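Lmo0812 protein (Listeria monocytogenes serovar 1/2a, PDB 4YF1) is a putative pyrophosphohydrolase of the HD-domain family that may remove the 3'-diphosphate from guanosine-3',5'-bis(diphosphate). Local coordinates at residues F33-N38 with L122-S127; L57-V62 with A85-N90. All blocks are in the same frame, centred on the assembly; numbering follows the deposited sequence. Where two conformers were deposited one is given.

Overall arrangement
Interaction 1 joins the start of helix 35-45 to helix 111-132; interaction 2, nested inside the chain loop that interaction 1 closes, joins helix 50-64 to the end of helix 78-87. Their centres lie about 15 Å apart. Where they touch, CD2 of H35 comes within 3.2 Å of OD2 of D60, and P36 CB packs 3.3 Å from the carbonyl oxygen of L57. H35, H59, D60 and D120 converge as in the H...HD...D signature of HD domains, so the probable metal pocket lies between the two contacts, although none of these side chains binds a metal here. The sodium ion sits instead at V62, T65 and M67. Both contacts also touch the second subunit.

Interaction 1: residues F33-N38 with L122-S127; sequences FSHPLN and LDNLTS
H35 and D123 make the shorter of two hydrogen bonds across this contact: ND1 of the histidine gives its proton to OD2 of D123 at 2.7 Å, reaching the anti lone pair of that oxygen. OD2 lies at the ring edge, slightly out of its plane; the carboxylate plane is turned 36° from the ring. OD1 of D123 takes a longer bond of 3.2 Å from ND2 of N38, which arrives on the syn side and out of the carboxylate plane. D123 is thus gripped at both oxygens, by two residues of the same helix, and the N38 amide is set steeply, at 75° to the carboxylate. N38 itself is tied at both ends to the chain just before it, ND2 to the carbonyl of G29 and OD1 to the backbone N of Y32. The arrangement fits the HD-domain fold: H35 matches the first histidine of the H...HD...D pattern, and with CG anti to the backbone N (chi1 179°) its ring reaches helix 111-132, where NE2 bonds D120. The ND1 bond to D123 would then be a second-shell link fixing the ring's rotation. Farther out, in the conformer described, OD1 of N124 sits 3.0 Å from CE1 of H35, oblique to the ring. CB of N38 packs 3.3 Å from OD1 of D123, while V39 and T28 add contacts to the aspartate.

Interaction 2: residues L57-V62 with A85-N90; sequences LLHDAV and ASHTEN. With NA (sodium ion), chain E.
H59 and H87 lay their imidazoles against each other in an offset stack, ring centres 4.4 Å apart and planes within 16° of parallel. CE1 of H59 does the closest touching, standing over one face of the H87 ring, toward its rim, 3.5 Å from CD2 of H87 in the conformer described. Both side chains run with CG anti to the backbone N (H59 chi1 170°, H87 chi1 173°), which sends the rings into the space between the two helices. This is the tight, buried part. H59 and D60 match the HD pair of the HD-domain signature, and H59 also touches D120 of helix 111-132, the pattern's last aspartate; NE2 of H87 is hydrogen-bonded to that same D120, consistent with a second-shell role if these residues hold metal, as in other HD domains. On the more accessible side the packing thins to a single methyl pair, CG1 of V62 and CG2 of T88, 4.2 Å apart. OG1 of T88 bonds back to the carbonyl of V84. V62 meets the sodium ion through its backbone, with its O at 2.2 Å from the metal; T65 and M67 also bind the ion through their carbonyl oxygens.

Interaction 1: residues F33-N38 with L122-S127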
loop_
_atom_site.group_PDB
_atom_site.type_symbol
_atom_site.label_atom_id
_atom_site.label_comp_id
_atom_site.label_asym_id
_atom_site.label_seq_id
_atom_site.Cartn_x
_atom_site.Cartn_y
_atom_site.Cartn_z
ATOM N N PHE A 33 10.175 4.230 -8.208
ATOM C CA PHE A 33 9.702 4.246 -9.605
ATOM C C PHE A 33 8.236 3.880 -9.728
ATOM O O PHE A 33 7.816 3.164 -10.622
ATOM C CB PHE A 33 10.599 3.364 -10.467
ATOM C CG PHE A 33 12.025 3.768 -10.390
ATOM C CD1 PHE A 33 12.491 4.821 -11.153
ATOM C CD2 PHE A 33 12.880 3.174 -9.473
ATOM C CE1 PHE A 33 13.807 5.240 -11.046
ATOM C CE2 PHE A 33 14.191 3.599 -9.352
ATOM C CZ PHE A 33 14.657 4.629 -10.139
ATOM N N SER A 34 7.480 4.410 -8.780
ATOM C CA SER A 34 6.064 4.185 -8.651
ATOM C C SER A 34 5.543 5.296 -7.752
ATOM O O SER A 34 6.056 5.485 -6.661
ATOM C CB SER A 34 5.836 2.829 -7.993
ATOM O OG SER A 34 4.506 2.667 -7.584
ATOM N N HIS A 35 4.548 6.032 -8.219
ATOM C CA HIS A 35 3.970 7.133 -7.454
ATOM C C HIS A 35 3.440 6.676 -6.078
ATOM O O HIS A 35 3.814 7.260 -5.082
ATOM C CB HIS A 35 2.895 7.851 -8.302
ATOM C CG HIS A 35 2.214 8.982 -7.599
ATOM N ND1 HIS A 35 2.853 10.168 -7.314
ATOM C CD2 HIS A 35 0.942 9.123 -7.153
ATOM C CE1 HIS A 35 2.009 10.987 -6.710
ATOM N NE2 HIS A 35 0.846 10.373 -6.592
ATOM N N PRO A 36 2.630 5.598 -6.017
ATOM C CA PRO A 36 2.122 5.166 -4.695
ATOM C C PRO A 36 3.220 4.783 -3.701
ATOM O O PRO A 36 3.104 5.129 -2.531
ATOM C CB PRO A 36 1.271 3.942 -5.025
ATOM C CG PRO A 36 0.863 4.127 -6.445
ATOM C CD PRO A 36 2.044 4.783 -7.106
ATOM N N LEU A 37 4.251 4.059 -4.145
ATOM C CA LEU A 37 5.340 3.675 -3.267
ATOM C C LEU A 37 6.121 4.897 -2.786
ATOM O O LEU A 37 6.507 4.970 -1.636
ATOM C CB LEU A 37 6.245 2.647 -3.951
ATOM C CG LEU A 37 5.692 1.215 -4.013
ATOM C CD1 LEU A 37 5.709 0.614 -2.631
ATOM C CD2 LEU A 37 4.293 1.112 -4.574
ATOM N N ASN A 38 6.362 5.852 -3.691
ATOM C CA ASN A 38 7.080 7.077 -3.303
ATOM C C ASN A 38 6.290 7.966 -2.351
ATOM O O ASN A 38 6.862 8.578 -1.450
ATOM C CB ASN A 38 7.498 7.929 -4.545
ATOM C CG ASN A 38 8.654 7.331 -5.341
ATOM O OD1 ASN A 38 9.316 6.383 -4.930
ATOM N ND2 ASN A 38 8.940 7.949 -6.519
ATOM N N LEU A 122 3.766 16.567 -3.893
ATOM C CA LEU A 122 5.224 16.596 -3.820
ATOM C C LEU A 122 5.864 15.598 -4.765
ATOM O O LEU A 122 6.767 15.963 -5.516
ATOM C CB LEU A 122 5.704 16.356 -2.362
ATOM C CG LEU A 122 7.215 16.275 -2.121
ATOM C CD1 LEU A 122 8.000 17.449 -2.663
ATOM C CD2 LEU A 122 7.538 16.087 -0.628
ATOM N N ASP A 123 5.410 14.348 -4.759
ATOM C CA ASP A 123 6.002 13.384 -5.669
ATOM C C ASP A 123 5.753 13.812 -7.137
ATOM O O ASP A 123 6.639 13.641 -7.970
ATOM C CB ASP A 123 5.479 11.978 -5.457
ATOM C CG ASP A 123 6.188 10.965 -6.343
ATOM O OD1 ASP A 123 7.426 10.763 -6.194
ATOM O OD2 ASP A 123 5.511 10.356 -7.179
ATOM N N ASN A 124 4.551 14.323 -7.430
ATOM C CA ASN A 124 4.219 14.814 -8.799
ATOM C C ASN A 124 5.173 15.928 -9.241
ATOM O O ASN A 124 5.740 15.847 -10.322
ATOM C CB ASN A 124 2.773 15.340 -8.872
ATOM C CG ASN A 124 1.721 14.242 -8.794
ATOM O OD1 ASN A 124 2.021 13.044 -8.889
ATOM N ND2 ASN A 124 0.454 14.655 -8.637
ATOM N N LEU A 125 5.326 16.976 -8.428
ATOM C CA LEU A 125 6.246 18.085 -8.773
ATOM C C LEU A 125 7.714 17.671 -8.831
ATOM O O LEU A 125 8.499 18.236 -9.624
ATOM C CB LEU A 125 6.100 19.315 -7.895
ATOM C CG LEU A 125 4.852 20.151 -8.017
ATOM C CD1 LEU A 125 5.158 21.483 -7.369
ATOM C CD2 LEU A 125 4.440 20.351 -9.476
ATOM N N THR A 126 8.099 16.694 -8.013
ATOM C CA THR A 126 9.453 16.164 -8.092
ATOM C C THR A 126 9.694 15.655 -9.530
ATOM O O THR A 126 10.744 15.941 -10.119
ATOM C CB THR A 126 9.668 15.062 -7.068
ATOM O OG1 THR A 126 9.559 15.647 -5.760
ATOM C CG2 THR A 126 11.036 14.418 -7.230
ATOM N N SER A 127 8.719 14.947 -10.098
ATOM C CA SER A 127 8.861 14.447 -11.477
ATOM C C SER A 127 8.841 15.582 -12.496
ATOM O O SER A 127 9.520 15.498 -13.528
ATOM C CB SER A 127 7.778 13.416 -11.800
ATOM O OG SER A 127 7.893 12.322 -10.891
#

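Interaction 2: residues L57-V62 with A85-N90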
loop_
_atom_site.group_PDB
_atom_site.type_symbol
_atom_site.label_atom_id
_atom_site.label_comp_id
_atom_site.label_asym_id
_atom_site.label_seq_id
_atom_site.Cartn_x
_atom_site.Cartn_y
_atom_site.Cartn_z
ATOM N N LEU A 57 -0.858 5.161 -0.406
ATOM C CA LEU A 57 -0.574 4.106 -1.355
ATOM C C LEU A 57 -1.786 3.795 -2.285
ATOM O O LEU A 57 -1.616 3.561 -3.494
ATOM C CB LEU A 57 -0.211 2.844 -0.565
ATOM C CG LEU A 57 0.421 1.691 -1.303
ATOM C CD1 LEU A 57 1.888 1.980 -1.580
ATOM C CD2 LEU A 57 0.288 0.419 -0.469
ATOM N N LEU A 58 -2.996 3.809 -1.714
ATOM C CA LEU A 58 -4.206 3.432 -2.462
ATOM C C LEU A 58 -4.849 4.540 -3.310
ATOM O O LEU A 58 -5.742 4.255 -4.110
ATOM C CB LEU A 58 -5.229 2.849 -1.508
ATOM C CG LEU A 58 -4.786 1.555 -0.817
ATOM C CD1 LEU A 58 -5.794 1.160 0.249
ATOM C CD2 LEU A 58 -4.601 0.419 -1.810
ATOM N N HIS A 59 -4.391 5.778 -3.158
ATOM C CA HIS A 59 -4.968 6.890 -3.907
ATOM C C HIS A 59 -5.082 6.614 -5.421
ATOM O O HIS A 59 -6.181 6.710 -5.979
ATOM C CB HIS A 59 -4.207 8.191 -3.597
ATOM C CG HIS A 59 -4.564 9.340 -4.487
ATOM N ND1 HIS A 59 -5.619 10.187 -4.230
ATOM C CD2 HIS A 59 -4.006 9.775 -5.646
ATOM C CE1 HIS A 59 -5.695 11.098 -5.189
ATOM N NE2 HIS A 59 -4.721 10.876 -6.052
ATOM N N ASP A 60 -3.973 6.254 -6.067
ATOM C CA ASP A 60 -3.974 5.963 -7.532
ATOM C C ASP A 60 -4.813 4.745 -7.909
ATOM O O ASP A 60 -5.342 4.684 -9.019
ATOM C CB ASP A 60 -2.561 5.694 -8.067
ATOM C CG ASP A 60 -1.692 6.933 -8.140
ATOM O OD1 ASP A 60 -2.107 8.043 -7.722
ATOM O OD2 ASP A 60 -0.564 6.774 -8.648
ATOM N N ALA A 61 -4.909 3.774 -6.997
ATOM C CA ALA A 61 -5.692 2.559 -7.250
ATOM C C ALA A 61 -7.165 2.901 -7.444
ATOM O O ALA A 61 -7.829 2.352 -8.334
ATOM C CB ALA A 61 -5.530 1.571 -6.113
ATOM N N VAL A 62 -7.675 3.820 -6.622
ATOM C CA VAL A 62 -9.077 4.230 -6.720
ATOM C C VAL A 62 -9.307 5.129 -7.928
ATOM O O VAL A 62 -10.264 4.913 -8.682
ATOM C CB VAL A 62 -9.556 5.000 -5.481
ATOM C CG1 VAL A 62 -11.027 5.387 -5.636
ATOM C CG2 VAL A 62 -9.376 4.155 -4.252
ATOM N N ALA A 85 -10.944 8.456 0.706
ATOM C CA ALA A 85 -12.030 9.264 0.176
ATOM C C ALA A 85 -11.811 10.741 0.395
ATOM O O ALA A 85 -12.287 11.548 -0.416
ATOM C CB ALA A 85 -13.370 8.852 0.785
ATOM N N SER A 86 -11.097 11.117 1.464
ATOM C CA SER A 86 -10.876 12.534 1.741
ATOM C C SER A 86 -10.144 13.284 0.603
ATOM O O SER A 86 -10.389 14.473 0.416
ATOM C CB SER A 86 -10.129 12.755 3.052
ATOM O OG SER A 86 -8.744 12.426 2.974
ATOM N N HIS A 87 -9.308 12.602 -0.174
ATOM C CA HIS A 87 -8.547 13.252 -1.271
ATOM C C HIS A 87 -8.873 12.778 -2.693
ATOM O O HIS A 87 -8.227 13.199 -3.650
ATOM C CB HIS A 87 -7.045 13.096 -1.009
ATOM C CG HIS A 87 -6.174 13.577 -2.131
ATOM N ND1 HIS A 87 -6.534 14.621 -2.956
ATOM C CD2 HIS A 87 -4.908 13.245 -2.479
ATOM C CE1 HIS A 87 -5.556 14.862 -3.812
ATOM N NE2 HIS A 87 -4.554 14.048 -3.537
ATOM N N THR A 88 -9.889 11.943 -2.831
ATOM C CA THR A 88 -10.262 11.374 -4.135
ATOM C C THR A 88 -11.100 12.418 -4.866
ATOM O O THR A 88 -11.995 12.998 -4.279
ATOM C CB THR A 88 -11.113 10.086 -3.980
ATOM O OG1 THR A 88 -10.358 9.082 -3.293
ATOM C CG2 THR A 88 -11.543 9.529 -5.343
ATOM N N GLU A 89 -10.803 12.643 -6.144
ATOM C CA GLU A 89 -11.546 13.606 -6.951
ATOM C C GLU A 89 -12.821 12.969 -7.484
ATOM O O GLU A 89 -12.861 11.771 -7.737
ATOM C CB GLU A 89 -10.702 14.090 -8.144
ATOM C CG GLU A 89 -9.464 14.911 -7.788
ATOM C CD GLU A 89 -8.676 15.389 -9.014
ATOM O OE1 GLU A 89 -8.884 14.873 -10.135
ATOM O OE2 GLU A 89 -7.808 16.270 -8.846
ATOM N N ASN A 90 -13.868 13.768 -7.614
ATOM C CA ASN A 90 -15.070 13.319 -8.278
ATOM C C ASN A 90 -14.792 13.598 -9.769
ATOM O O ASN A 90 -14.879 14.744 -10.213
ATOM C CB ASN A 90 -16.288 14.087 -7.792
ATOM C CG ASN A 90 -17.576 13.618 -8.451
ATOM O OD1 ASN A 90 -17.611 13.314 -9.649
ATOM N ND2 ASN A 90 -18.655 13.554 -7.659
HETATM NA NA NA E . -11.962 3.573 -9.315
#